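Local coordinates for putative GH105 family protein (Salmonella enterica subsp. enterica serovar Paratyphi A, PDB 3QWT) that is of unknown function but probably hydrolyses unsaturated uronyl residues from oligosaccharides, as GH105 enzymes do, at residues A[234-245]-A[257-268]. Numbering follows the deposited sequence.
Sequences NSWLTIVIPDFL and RRYLVQVLNAQI
Gln-267 reaches from one helix to the first turn of the segment opposite, where three hydrogen bonds hold its amide. NE2 gives one to Asn-234 O (3.0 Å), from 43° above that carbonyl's plane, although this O already accepts from Leu-237 N and Thr-238 N; another goes to Asn-234 OD1, in the carbonyl plane on a lone pair. Thr-238 OG1 donates to Gln-267 OE1 at 2.7 Å. A long amide suits this buried place because it both gives and accepts, and its extended chain, with CG anti to the backbone N (chi1 -170°), reaches across to the other helix. The Asn-234 side chain is also held by backbone atoms, ND2 giving to Trp-230 O and OD1 accepting from Trp-213 N. Thr-238 is small enough for the close approach to Leu-264 (CA atoms 6.6 Å apart). The helices run nearly antiparallel, at 153°, as a hairpin of the alpha/alpha toroid. Tight packing follows along Ile-241, Leu-264, Leu-260 and Leu-245. Branching at CB lets Ile-241 meet Leu-264 CB through CG2 (3.9 Å) and Val-263 CG1 through CD1. Leu-260 and Leu-245 lie alongside, pointing oppositely, CD1 to CD2 3.6 Å; branched apolar ends suit this buried interface. Leu-260 CD1 also touches the Phe-244 ring edge, and Phe-198 of helix 188-205 covers this side. Packing is sparser at the partly exposed flank, where Val-261 CG2 and the aliphatic CG of Arg-257 touch buried Leu-245, while the guanidinium extends beyond it, as befits an edge.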
ATOM      1  N   ASN A 234       4.582 -25.831 -34.214  1.00 40.93           N
ATOM      2  CA  ASN A 234       4.827 -24.393 -34.241  1.00 35.30           C
ATOM      3  C   ASN A 234       3.556 -23.607 -33.958  1.00 32.53           C
ATOM      4  O   ASN A 234       3.564 -22.563 -33.284  1.00 36.73           O
ATOM      5  CB  ASN A 234       5.380 -23.985 -35.609  1.00 29.46           C
ATOM      6  CG  ASN A 234       6.874 -24.139 -35.685  1.00 37.39           C
ATOM      7  OD1 ASN A 234       7.630 -23.179 -35.455  1.00 35.37           O
ATOM      8  ND2 ASN A 234       7.322 -25.355 -35.989  1.00 37.66           N
ATOM      9  N   SER A 235       2.482 -24.117 -34.539  1.00 21.59           N
ATOM     10  CA  SER A 235       1.144 -23.617 -34.363  1.00 29.16           C
ATOM     11  C   SER A 235       0.828 -23.479 -32.863  1.00 31.78           C
ATOM     12  O   SER A 235       0.257 -22.476 -32.431  1.00 37.35           O
ATOM     13  CB  SER A 235       0.194 -24.608 -35.059  1.00 39.96           C
ATOM     14  OG  SER A 235      -1.175 -24.318 -34.872  1.00 48.84           O
ATOM     15  N   TRP A 236       1.224 -24.478 -32.074  1.00 26.95           N
ATOM     16  CA  TRP A 236       0.924 -24.474 -30.649  1.00 30.89           C
ATOM     17  C   TRP A 236       1.511 -23.223 -30.015  1.00 36.26           C
ATOM     18  O   TRP A 236       1.032 -22.754 -28.988  1.00 30.73           O
ATOM     19  CB  TRP A 236       1.505 -25.692 -29.935  1.00 22.39           C
ATOM     20  CG  TRP A 236       0.933 -26.943 -30.346  1.00 29.33           C
ATOM     21  CD1 TRP A 236       1.606 -28.080 -30.619  1.00 40.45           C
ATOM     22  CD2 TRP A 236      -0.453 -27.229 -30.547  1.00 31.10           C
ATOM     23  NE1 TRP A 236       0.732 -29.073 -30.984  1.00 44.52           N
ATOM     24  CE2 TRP A 236      -0.542 -28.576 -30.947  1.00 36.23           C
ATOM     25  CE3 TRP A 236      -1.629 -26.478 -30.430  1.00 37.29           C
ATOM     26  CZ2 TRP A 236      -1.759 -29.192 -31.252  1.00 33.99           C
ATOM     27  CZ3 TRP A 236      -2.853 -27.099 -30.720  1.00 30.02           C
ATOM     28  CH2 TRP A 236      -2.900 -28.436 -31.130  1.00 33.52           C
ATOM     29  N   LEU A 237       2.561 -22.685 -30.622  1.00 26.92           N
ATOM     30  CA  LEU A 237       3.196 -21.520 -30.032  1.00 33.27           C
ATOM     31  C   LEU A 237       2.526 -20.254 -30.477  1.00 30.95           C
ATOM     32  O   LEU A 237       2.339 -19.336 -29.682  1.00 33.26           O
ATOM     33  CB  LEU A 237       4.693 -21.477 -30.318  1.00 44.80           C
ATOM     34  CG  LEU A 237       5.372 -22.040 -29.079  1.00 54.67           C
ATOM     35  CD1 LEU A 237       6.252 -23.198 -29.469  1.00 62.66           C
ATOM     36  CD2 LEU A 237       6.129 -20.950 -28.324  1.00 52.97           C
ATOM     37  N   THR A 238       2.174 -20.204 -31.754  1.00 27.98           N
ATOM     38  CA  THR A 238       1.468 -19.056 -32.273  1.00 32.90           C
ATOM     39  C   THR A 238       0.149 -18.891 -31.533  1.00 37.02           C
ATOM     40  O   THR A 238      -0.397 -17.793 -31.465  1.00 34.09           O
ATOM     41  CB  THR A 238       1.162 -19.226 -33.747  1.00 37.52           C
ATOM     42  OG1 THR A 238       2.188 -20.024 -34.345  1.00 49.44           O
ATOM     43  CG2 THR A 238       1.111 -17.882 -34.407  1.00 34.22           C
ATOM     44  N   ILE A 239      -0.369 -19.998 -31.008  1.00 38.17           N
ATOM     45  CA  ILE A 239      -1.603 -19.980 -30.228  1.00 36.63           C
ATOM     46  C   ILE A 239      -1.343 -19.570 -28.785  1.00 37.55           C
ATOM     47  O   ILE A 239      -2.038 -18.708 -28.245  1.00 36.00           O
ATOM     48  CB  ILE A 239      -2.251 -21.362 -30.203  1.00 33.82           C
ATOM     49  CG1 ILE A 239      -2.876 -21.678 -31.570  1.00 31.78           C
ATOM     50  CG2 ILE A 239      -3.274 -21.423 -29.082  1.00 30.62           C
ATOM     51  CD1 ILE A 239      -3.347 -23.118 -31.743  1.00 31.55           C
ATOM     52  N   VAL A 240      -0.327 -20.186 -28.176  1.00 30.35           N
ATOM     53  CA  VAL A 240      -0.103 -20.064 -26.743  1.00 31.44           C
ATOM     54  C   VAL A 240       0.487 -18.717 -26.336  1.00 35.47           C
ATOM     55  O   VAL A 240       0.048 -18.096 -25.365  1.00 29.47           O
ATOM     56  CB  VAL A 240       0.816 -21.181 -26.226  1.00 33.20           C
ATOM     57  CG1 VAL A 240       1.284 -20.863 -24.841  1.00 35.98           C
ATOM     58  CG2 VAL A 240       0.094 -22.493 -26.217  1.00 30.75           C
ATOM     59  N   ILE A 241       1.487 -18.256 -27.064  1.00 34.29           N
ATOM     60  CA  ILE A 241       2.120 -17.005 -26.675  1.00 35.63           C
ATOM     61  C   ILE A 241       1.091 -15.873 -26.505  1.00 35.66           C
ATOM     62  O   ILE A 241       1.130 -15.131 -25.521  1.00 37.84           O
ATOM     63  CB  ILE A 241       3.242 -16.606 -27.640  1.00 29.71           C
ATOM     64  CG1 ILE A 241       4.391 -17.613 -27.518  1.00 35.09           C
ATOM     65  CG2 ILE A 241       3.740 -15.190 -27.331  1.00 25.67           C
ATOM     66  CD1 ILE A 241       5.535 -17.386 -28.489  1.00 35.24           C
ATOM     67  N   PRO A 242       0.166 -15.741 -27.457  1.00 29.49           N
ATOM     68  CA  PRO A 242      -0.785 -14.641 -27.329  1.00 30.25           C
ATOM     69  C   PRO A 242      -1.735 -14.889 -26.177  1.00 29.34           C
ATOM     70  O   PRO A 242      -2.066 -13.951 -25.450  1.00 23.04           O
ATOM     71  CB  PRO A 242      -1.539 -14.678 -28.665  1.00 29.30           C
ATOM     72  CG  PRO A 242      -0.574 -15.291 -29.604  1.00 29.98           C
ATOM     73  CD  PRO A 242       0.125 -16.345 -28.797  1.00 32.96           C
ATOM     74  N   ASP A 243      -2.158 -16.137 -25.995  1.00 27.75           N
ATOM     75  CA  ASP A 243      -3.069 -16.428 -24.893  1.00 31.47           C
ATOM     76  C   ASP A 243      -2.378 -16.283 -23.549  1.00 31.75           C
ATOM     77  O   ASP A 243      -2.956 -15.777 -22.590  1.00 28.31           O
ATOM     78  CB  ASP A 243      -3.705 -17.808 -25.060  1.00 36.63           C
ATOM     79  CG  ASP A 243      -4.797 -17.812 -26.123  1.00 36.80           C
ATOM     80  OD1 ASP A 243      -4.930 -16.816 -26.869  1.00 36.69           O
ATOM     81  OD2 ASP A 243      -5.520 -18.808 -26.210  1.00 37.06           O
ATOM     82  N   PHE A 244      -1.124 -16.709 -23.499  1.00 30.50           N
ATOM     83  CA  PHE A 244      -0.331 -16.594 -22.291  1.00 33.96           C
ATOM     84  C   PHE A 244      -0.111 -15.109 -21.957  1.00 34.41           C
ATOM     85  O   PHE A 244      -0.299 -14.679 -20.812  1.00 30.68           O
ATOM     86  CB  PHE A 244       0.988 -17.345 -22.480  1.00 36.13           C
ATOM     87  CG  PHE A 244       1.815 -17.457 -21.237  1.00 32.38           C
ATOM     88  CD1 PHE A 244       1.271 -17.938 -20.072  1.00 33.72           C
ATOM     89  CD2 PHE A 244       3.144 -17.080 -21.243  1.00 27.57           C
ATOM     90  CE1 PHE A 244       2.031 -18.038 -18.939  1.00 33.05           C
ATOM     91  CE2 PHE A 244       3.904 -17.176 -20.122  1.00 29.29           C
ATOM     92  CZ  PHE A 244       3.347 -17.659 -18.959  1.00 31.24           C
ATOM     93  N   LEU A 245       0.245 -14.320 -22.964  1.00 29.18           N
ATOM     94  CA  LEU A 245       0.481 -12.900 -22.751  1.00 28.64           C
ATOM     95  C   LEU A 245      -0.754 -12.207 -22.208  1.00 33.46           C
ATOM     96  O   LEU A 245      -0.681 -11.313 -21.352  1.00 30.91           O
ATOM     97  CB  LEU A 245       0.887 -12.229 -24.046  1.00 34.41           C
ATOM     98  CG  LEU A 245       2.325 -12.466 -24.491  1.00 38.61           C
ATOM     99  CD1 LEU A 245       2.561 -11.735 -25.801  1.00 33.90           C
ATOM    100  CD2 LEU A 245       3.289 -12.003 -23.417  1.00 41.56           C
ATOM    101  N   ARG A 257       7.351  -9.698 -21.008  1.00 28.41           N
ATOM    102  CA  ARG A 257       6.389  -9.443 -22.073  1.00 29.76           C
ATOM    103  C   ARG A 257       7.142  -9.198 -23.369  1.00 28.88           C
ATOM    104  O   ARG A 257       6.869  -9.847 -24.375  1.00 29.11           O
ATOM    105  CB  ARG A 257       5.505  -8.238 -21.763  1.00 30.62           C
ATOM    106  CG  ARG A 257       4.380  -7.991 -22.776  1.00 34.97           C
ATOM    107  CD  ARG A 257       3.729  -6.658 -22.490  1.00 42.36           C
ATOM    108  NE  ARG A 257       2.571  -6.337 -23.322  1.00 45.33           N
ATOM    109  CZ  ARG A 257       2.631  -5.971 -24.598  1.00 45.66           C
ATOM    110  NH1 ARG A 257       3.800  -5.911 -25.225  1.00 51.66           N
ATOM    111  NH2 ARG A 257       1.514  -5.673 -25.249  1.00 42.06           N
ATOM    112  N   ARG A 258       8.108  -8.280 -23.335  1.00 23.16           N
ATOM    113  CA  ARG A 258       8.853  -7.933 -24.551  1.00 34.26           C
ATOM    114  C   ARG A 258       9.548  -9.155 -25.102  1.00 33.54           C
ATOM    115  O   ARG A 258       9.638  -9.319 -26.311  1.00 31.86           O
ATOM    116  CB  ARG A 258       9.900  -6.840 -24.299  1.00 31.14           C
ATOM    117  CG  ARG A 258       9.353  -5.418 -24.260  1.00 35.72           C
ATOM    118  CD  ARG A 258      10.479  -4.398 -24.020  1.00 35.30           C
ATOM    119  NE  ARG A 258      11.460  -4.393 -25.109  1.00 36.01           N
ATOM    120  CZ  ARG A 258      12.711  -3.953 -24.991  1.00 41.52           C
ATOM    121  NH1 ARG A 258      13.152  -3.499 -23.824  1.00 40.47           N
ATOM    122  NH2 ARG A 258      13.526  -3.976 -26.037  1.00 44.57           N
ATOM    123  N   TYR A 259      10.051 -10.015 -24.217  1.00 31.12           N
ATOM    124  CA  TYR A 259      10.797 -11.166 -24.708  1.00 33.03           C
ATOM    125  C   TYR A 259       9.857 -12.135 -25.427  1.00 35.79           C
ATOM    126  O   TYR A 259      10.220 -12.725 -26.447  1.00 37.58           O
ATOM    127  CB  TYR A 259      11.586 -11.867 -23.600  1.00 26.77           C
ATOM    128  CG  TYR A 259      12.387 -13.049 -24.112  1.00 27.25           C
ATOM    129  CD1 TYR A 259      13.530 -12.859 -24.876  1.00 27.21           C
ATOM    130  CD2 TYR A 259      11.984 -14.348 -23.852  1.00 26.45           C
ATOM    131  CE1 TYR A 259      14.258 -13.925 -25.341  1.00 26.43           C
ATOM    132  CE2 TYR A 259      12.705 -15.426 -24.311  1.00 32.73           C
ATOM    133  CZ  TYR A 259      13.843 -15.210 -25.066  1.00 32.10           C
ATOM    134  OH  TYR A 259      14.567 -16.280 -25.534  1.00 34.58           O
ATOM    135  N   LEU A 260       8.637 -12.269 -24.924  1.00 34.10           N
ATOM    136  CA  LEU A 260       7.672 -13.174 -25.557  1.00 40.98           C
ATOM    137  C   LEU A 260       7.140 -12.615 -26.871  1.00 32.22           C
ATOM    138  O   LEU A 260       6.958 -13.346 -27.840  1.00 28.99           O
ATOM    139  CB  LEU A 260       6.509 -13.502 -24.617  1.00 46.17           C
ATOM    140  CG  LEU A 260       6.889 -14.303 -23.370  1.00 47.77           C
ATOM    141  CD1 LEU A 260       5.660 -14.597 -22.513  1.00 37.03           C
ATOM    142  CD2 LEU A 260       7.618 -15.588 -23.773  1.00 51.64           C
ATOM    143  N   VAL A 261       6.878 -11.316 -26.890  1.00 30.74           N
ATOM    144  CA  VAL A 261       6.475 -10.653 -28.107  1.00 28.27           C
ATOM    145  C   VAL A 261       7.553 -10.854 -29.174  1.00 36.03           C
ATOM    146  O   VAL A 261       7.240 -11.062 -30.335  1.00 36.09           O
ATOM    147  CB  VAL A 261       6.236  -9.157 -27.867  1.00 33.53           C
ATOM    148  CG1 VAL A 261       6.110  -8.391 -29.202  1.00 20.64           C
ATOM    149  CG2 VAL A 261       5.000  -8.952 -26.973  1.00 37.97           C
ATOM    150  N   GLN A 262       8.818 -10.811 -28.765  1.00 33.05           N
ATOM    151  CA  GLN A 262       9.935 -11.005 -29.683  1.00 22.40           C
ATOM    152  C   GLN A 262       9.968 -12.401 -30.284  1.00 29.91           C
ATOM    153  O   GLN A 262      10.160 -12.557 -31.493  1.00 32.93           O
ATOM    154  CB  GLN A 262      11.266 -10.732 -28.983  1.00 24.91           C
ATOM    155  CG  GLN A 262      12.481 -10.928 -29.892  1.00 26.92           C
ATOM    156  CD  GLN A 262      13.028 -12.362 -29.871  1.00 34.13           C
ATOM    157  OE1 GLN A 262      13.725 -12.778 -30.791  1.00 37.99           O
ATOM    158  NE2 GLN A 262      12.736 -13.104 -28.812  1.00 27.94           N
ATOM    159  N   VAL A 263       9.781 -13.415 -29.445  1.00 34.84           N
ATOM    160  CA  VAL A 263       9.731 -14.798 -29.917  1.00 30.00           C
ATOM    161  C   VAL A 263       8.577 -15.004 -30.895  1.00 31.52           C
ATOM    162  O   VAL A 263       8.734 -15.636 -31.954  1.00 26.99           O
ATOM    163  CB  VAL A 263       9.575 -15.768 -28.746  1.00 27.94           C
ATOM    164  CG1 VAL A 263       9.230 -17.203 -29.257  1.00 18.69           C
ATOM    165  CG2 VAL A 263      10.833 -15.726 -27.875  1.00 22.71           C
ATOM    166  N   LEU A 264       7.419 -14.453 -30.540  1.00 29.30           N
ATOM    167  CA  LEU A 264       6.254 -14.527 -31.404  1.00 29.72           C
ATOM    168  C   LEU A 264       6.558 -13.869 -32.754  1.00 34.08           C
ATOM    169  O   LEU A 264       6.282 -14.434 -33.818  1.00 36.61           O
ATOM    170  CB  LEU A 264       5.048 -13.856 -30.752  1.00 27.50           C
ATOM    171  CG  LEU A 264       3.774 -13.916 -31.610  1.00 32.28           C
ATOM    172  CD1 LEU A 264       3.320 -15.351 -31.772  1.00 36.88           C
ATOM    173  CD2 LEU A 264       2.667 -13.080 -30.995  1.00 36.93           C
ATOM    174  N   ASN A 265       7.133 -12.677 -32.703  1.00 32.83           N
ATOM    175  CA  ASN A 265       7.458 -11.944 -33.925  1.00 38.87           C
ATOM    176  C   ASN A 265       8.399 -12.697 -34.853  1.00 33.52           C
ATOM    177  O   ASN A 265       8.123 -12.850 -36.038  1.00 43.47           O
ATOM    178  CB  ASN A 265       8.034 -10.570 -33.591  1.00 43.60           C
ATOM    179  CG  ASN A 265       7.026  -9.471 -33.779  1.00 43.61           C
ATOM    180  OD1 ASN A 265       6.944  -8.873 -34.849  1.00 35.71           O
ATOM    181  ND2 ASN A 265       6.230  -9.210 -32.743  1.00 45.55           N
ATOM    182  N   ALA A 266       9.512 -13.166 -34.307  1.00 34.22           N
ATOM    183  CA  ALA A 266      10.463 -13.925 -35.085  1.00 37.77           C
ATOM    184  C   ALA A 266       9.740 -15.081 -35.779  1.00 41.69           C
ATOM    185  O   ALA A 266      10.026 -15.391 -36.932  1.00 39.30           O
ATOM    186  CB  ALA A 266      11.580 -14.438 -34.202  1.00 31.83           C
ATOM    187  N   GLN A 267       8.793 -15.711 -35.082  1.00 38.03           N
ATOM    188  CA  GLN A 267       8.052 -16.808 -35.701  1.00 38.63           C
ATOM    189  C   GLN A 267       7.118 -16.318 -36.800  1.00 39.20           C
ATOM    190  O   GLN A 267       7.111 -16.852 -37.893  1.00 37.48           O
ATOM    191  CB  GLN A 267       7.248 -17.636 -34.693  1.00 33.68           C
ATOM    192  CG  GLN A 267       6.688 -18.917 -35.339  1.00 32.72           C
ATOM    193  CD  GLN A 267       5.630 -19.607 -34.503  1.00 41.05           C
ATOM    194  OE1 GLN A 267       4.632 -18.995 -34.110  1.00 44.80           O
ATOM    195  NE2 GLN A 267       5.837 -20.891 -34.231  1.00 37.01           N
ATOM    196  N   ILE A 268       6.314 -15.313 -36.495  1.00 41.52           N
ATOM    197  CA  ILE A 268       5.320 -14.836 -37.439  1.00 33.91           C
ATOM    198  C   ILE A 268       6.011 -14.340 -38.726  1.00 33.42           C
ATOM    199  O   ILE A 268       5.578 -14.646 -39.837  1.00 29.74           O
ATOM    200  CB  ILE A 268       4.391 -13.804 -36.760  1.00 34.98           C
ATOM    201  CG1 ILE A 268       3.519 -14.512 -35.697  1.00 34.38           C
ATOM    202  CG2 ILE A 268       3.533 -13.095 -37.751  1.00 38.99           C
ATOM    203  CD1 ILE A 268       2.334 -13.680 -35.139  1.00 25.50           C
TER